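Local coordinates for protein GphF Dehydratase 1 (Archangium violaceum, PDB 6MBF) that probably dehydrates a polyketide intermediate as a double-hotdog dehydratase domain of the gephyronic acid synthase, and appears also to rearrange the resulting olefin, at residues Gly163-His171 against His182-Ala190. Sequence-based numbering, arbitrary orientation. Where two conformers were deposited one is given.
Sequences GPRLRNIRH and HVCLQGEEA
Arg165 reaches Glu188 and Glu189 with an extended chain, and its NH1 serves both carboxylates. Each lies near the guanidinium plane at its edge: Glu189 OE1 accepts from Arg165 NH1 through its syn lone pair at 2.9 Å, whereas Glu188 OE2, 3.0 Å from the same NH1, is met from above its carboxylate plane. A bend at chi2 (72°) brings the Glu189 carboxylate to NH1, its plane 79° from the guanidinium. Replacing Arg165 with alanine would probably leave the buried Glu189 and its neighbour Glu188 without the positive charge they share.

Further along, Asn168 ND2 holds Arg165 O at 2.9 Å, tying the loop to itself, while OD1 accepts a hydrogen bond from a water, which itself accepts from Gln186 N. The backbones then pair as the hairpin of strands 169-175 and 178-184, with Cys184 N bonded to Asn168 O (3.0 Å) and His182 N to His171 O (2.8 Å). Arg170 and His171 both face His182, a classic beta bulge: His182 O receives Arg170 N at 2.7 Å and, weakly, His171 N. Arg170, bent at chi2 (-44°), lays its guanidinium face over Asn168 O; NH2 bonds Arg167 O, and NH1 weakly meets Cys184 O. Beyond this pairing, His182 NE2 bonds Glu241, and Ile169 and Val183 pack against helix 200-214. Where strand pairing ends, shared charge and a water bridge thus hold 163-168 to 186-190.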
loop_
_atom_site.group_PDB
_atom_site.type_symbol
_atom_site.label_atom_id
_atom_site.label_comp_id
_atom_site.label_asym_id
_atom_site.label_seq_id
_atom_site.Cartn_x
_atom_site.Cartn_y
_atom_site.Cartn_z
ATOM N N GLY A 163 2.531 -8.783 11.843
ATOM C CA GLY A 163 3.531 -8.772 12.883
ATOM C C GLY A 163 3.737 -7.403 13.507
ATOM O O GLY A 163 3.071 -6.417 13.157
ATOM N N PRO A 164 4.688 -7.317 14.444
ATOM C CA PRO A 164 4.818 -6.101 15.266
ATOM C C PRO A 164 5.310 -4.871 14.526
ATOM O O PRO A 164 5.199 -3.769 15.080
ATOM C CB PRO A 164 5.819 -6.512 16.355
ATOM C CG PRO A 164 6.545 -7.690 15.792
ATOM C CD PRO A 164 5.579 -8.400 14.900
ATOM N N ARG A 165 5.871 -5.004 13.324
ATOM C CA ARG A 165 6.233 -3.821 12.554
ATOM C C ARG A 165 5.032 -3.158 11.901
ATOM O O ARG A 165 5.165 -2.034 11.399
ATOM C CB ARG A 165 7.243 -4.175 11.464
ATOM C CG ARG A 165 8.532 -4.801 11.975
ATOM C CD ARG A 165 9.388 -5.233 10.805
ATOM N NE ARG A 165 10.640 -5.830 11.247
ATOM C CZ ARG A 165 11.777 -5.159 11.383
ATOM N NH1 ARG A 165 11.818 -3.865 11.101
ATOM N NH2 ARG A 165 12.873 -5.786 11.791
ATOM N N LEU A 166 3.877 -3.825 11.900
ATOM C CA LEU A 166 2.704 -3.359 11.168
ATOM C C LEU A 166 1.518 -3.139 12.107
ATOM O O LEU A 166 0.392 -3.569 11.828
ATOM C CB LEU A 166 2.370 -4.362 10.057
ATOM C CG LEU A 166 3.509 -4.542 9.043
ATOM C CD1 LEU A 166 3.240 -5.689 8.094
ATOM C CD2 LEU A 166 3.738 -3.240 8.266
ATOM N N ARG A 167 1.772 -2.462 13.235
ATOM C CA ARG A 167 0.736 -2.093 14.201
ATOM C C ARG A 167 0.923 -0.615 14.533
ATOM O O ARG A 167 1.242 -0.248 15.667
ATOM C CB ARG A 167 0.814 -2.980 15.453
ATOM C CG ARG A 167 0.646 -4.467 15.130
ATOM C CD ARG A 167 0.930 -5.352 16.333
ATOM N NE ARG A 167 0.896 -6.748 15.918
ATOM C CZ ARG A 167 1.602 -7.730 16.474
ATOM N NH1 ARG A 167 2.401 -7.487 17.512
ATOM N NH2 ARG A 167 1.501 -8.964 15.986
ATOM N N ASN A 168 0.711 0.242 13.533
ATOM C CA ASN A 168 1.149 1.629 13.599
ATOM C C ASN A 168 0.011 2.627 13.781
ATOM O O ASN A 168 0.254 3.842 13.716
ATOM C CB ASN A 168 1.963 1.957 12.349
ATOM C CG ASN A 168 3.226 1.110 12.262
ATOM O OD1 ASN A 168 4.118 1.241 13.101
ATOM N ND2 ASN A 168 3.298 0.228 11.264
ATOM N N ILE A 169 -1.205 2.153 14.032
ATOM C CA ILE A 169 -2.323 3.030 14.388
ATOM C C ILE A 169 -2.223 3.346 15.873
ATOM O O ILE A 169 -2.216 2.436 16.711
ATOM C CB ILE A 169 -3.680 2.384 14.066
ATOM C CG1 ILE A 169 -3.685 1.752 12.674
ATOM C CG2 ILE A 169 -4.820 3.441 14.147
ATOM C CD1 ILE A 169 -4.927 0.914 12.417
ATOM N N ARG A 170 -2.129 4.633 16.201
ATOM C CA ARG A 170 -2.074 5.042 17.597
ATOM C C ARG A 170 -3.461 5.266 18.178
ATOM O O ARG A 170 -3.733 4.852 19.312
ATOM C CB ARG A 170 -1.232 6.312 17.743
ATOM C CG ARG A 170 0.188 6.154 17.232
ATOM C CD ARG A 170 0.776 4.827 17.687
ATOM N NE ARG A 170 1.968 4.465 16.931
ATOM C CZ ARG A 170 2.315 3.213 16.655
ATOM N NH1 ARG A 170 3.416 2.969 15.963
ATOM N NH2 ARG A 170 1.547 2.208 17.060
ATOM N N HIS A 171 -4.346 5.892 17.405
ATOM C CA HIS A 171 -5.690 6.220 17.859
ATOM C C HIS A 171 -6.625 6.105 16.666
ATOM O O HIS A 171 -6.225 6.362 15.528
ATOM C CB HIS A 171 -5.753 7.634 18.458
ATOM C CG HIS A 171 -7.144 8.122 18.726
ATOM N ND1 HIS A 171 -7.852 7.776 19.857
ATOM C CD2 HIS A 171 -7.956 8.935 18.007
ATOM C CE1 HIS A 171 -9.042 8.351 19.823
ATOM N NE2 HIS A 171 -9.131 9.061 18.710
ATOM N N HIS A 182 -4.941 8.198 13.769
ATOM C CA HIS A 182 -3.614 8.778 13.911
ATOM C C HIS A 182 -2.620 7.634 13.765
ATOM O O HIS A 182 -2.666 6.678 14.547
ATOM C CB HIS A 182 -3.482 9.473 15.269
ATOM C CG HIS A 182 -2.101 9.963 15.573
ATOM N ND1 HIS A 182 -1.621 10.082 16.860
ATOM C CD2 HIS A 182 -1.096 10.366 14.758
ATOM C CE1 HIS A 182 -0.383 10.541 16.826
ATOM N NE2 HIS A 182 -0.043 10.728 15.563
ATOM N N VAL A 183 -1.766 7.701 12.739
ATOM C CA VAL A 183 -0.778 6.661 12.478
ATOM C C VAL A 183 0.607 7.282 12.557
ATOM O O VAL A 183 0.828 8.414 12.105
ATOM C CB VAL A 183 -0.973 5.928 11.124
ATOM C CG1 VAL A 183 -2.418 5.580 10.872
ATOM C CG2 VAL A 183 -0.372 6.673 9.971
ATOM N N CYS A 184 1.537 6.539 13.143
ATOM C CA CYS A 184 2.880 7.044 13.367
ATOM C C CYS A 184 3.864 5.893 13.263
ATOM O O CYS A 184 3.678 4.851 13.900
ATOM C CB CYS A 184 2.975 7.718 14.736
ATOM S SG CYS A 184 4.504 8.613 15.002
ATOM N N LEU A 185 4.895 6.076 12.446
ATOM C CA LEU A 185 5.937 5.067 12.353
ATOM C C LEU A 185 6.820 5.106 13.587
ATOM O O LEU A 185 6.966 6.138 14.245
ATOM C CB LEU A 185 6.789 5.282 11.111
ATOM C CG LEU A 185 6.049 5.184 9.776
ATOM C CD1 LEU A 185 6.990 5.511 8.659
ATOM C CD2 LEU A 185 5.420 3.807 9.585
ATOM N N GLN A 186 7.404 3.959 13.916
ATOM C CA GLN A 186 8.363 3.884 15.008
ATOM C C GLN A 186 9.470 2.920 14.611
ATOM O O GLN A 186 9.471 2.353 13.510
ATOM C CB GLN A 186 7.699 3.452 16.328
ATOM C CG GLN A 186 6.699 4.446 16.923
ATOM C CD GLN A 186 7.334 5.779 17.302
ATOM O OE1 GLN A 186 8.528 5.851 17.593
ATOM N NE2 GLN A 186 6.532 6.837 17.305
ATOM N N GLY A 187 10.420 2.740 15.522
ATOM C CA GLY A 187 11.499 1.789 15.312
ATOM C C GLY A 187 12.246 2.012 14.015
ATOM O O GLY A 187 12.476 3.151 13.588
ATOM N N GLU A 188 12.614 0.902 13.369
ATOM C CA GLU A 188 13.370 0.969 12.124
ATOM C C GLU A 188 12.562 1.645 11.028
ATOM O O GLU A 188 13.118 2.350 10.179
ATOM C CB GLU A 188 13.777 -0.434 11.673
ATOM C CG GLU A 188 14.561 -1.239 12.702
ATOM C CD GLU A 188 15.051 -2.572 12.149
ATOM O OE1 GLU A 188 15.813 -3.265 12.858
ATOM O OE2 GLU A 188 14.680 -2.923 11.006
ATOM N N GLU A 189 11.245 1.437 11.026
ATOM C CA GLU A 189 10.436 1.970 9.936
ATOM C C GLU A 189 10.405 3.495 9.968
ATOM O O GLU A 189 10.408 4.144 8.914
ATOM C CB GLU A 189 9.031 1.364 9.991
ATOM C CG GLU A 189 8.925 -0.024 9.321
ATOM C CD GLU A 189 9.598 -1.154 10.115
ATOM O OE1 GLU A 189 10.045 -2.144 9.496
ATOM O OE2 GLU A 189 9.665 -1.055 11.353
ATOM N N ALA A 190 10.414 4.090 11.166
ATOM C CA ALA A 190 10.500 5.543 11.264
ATOM C C ALA A 190 11.868 6.066 10.850
ATOM O O ALA A 190 11.990 7.246 10.519
ATOM C CB ALA A 190 10.185 6.007 12.687
HETATM O O HOH W 1 6.596 1.629 12.306
#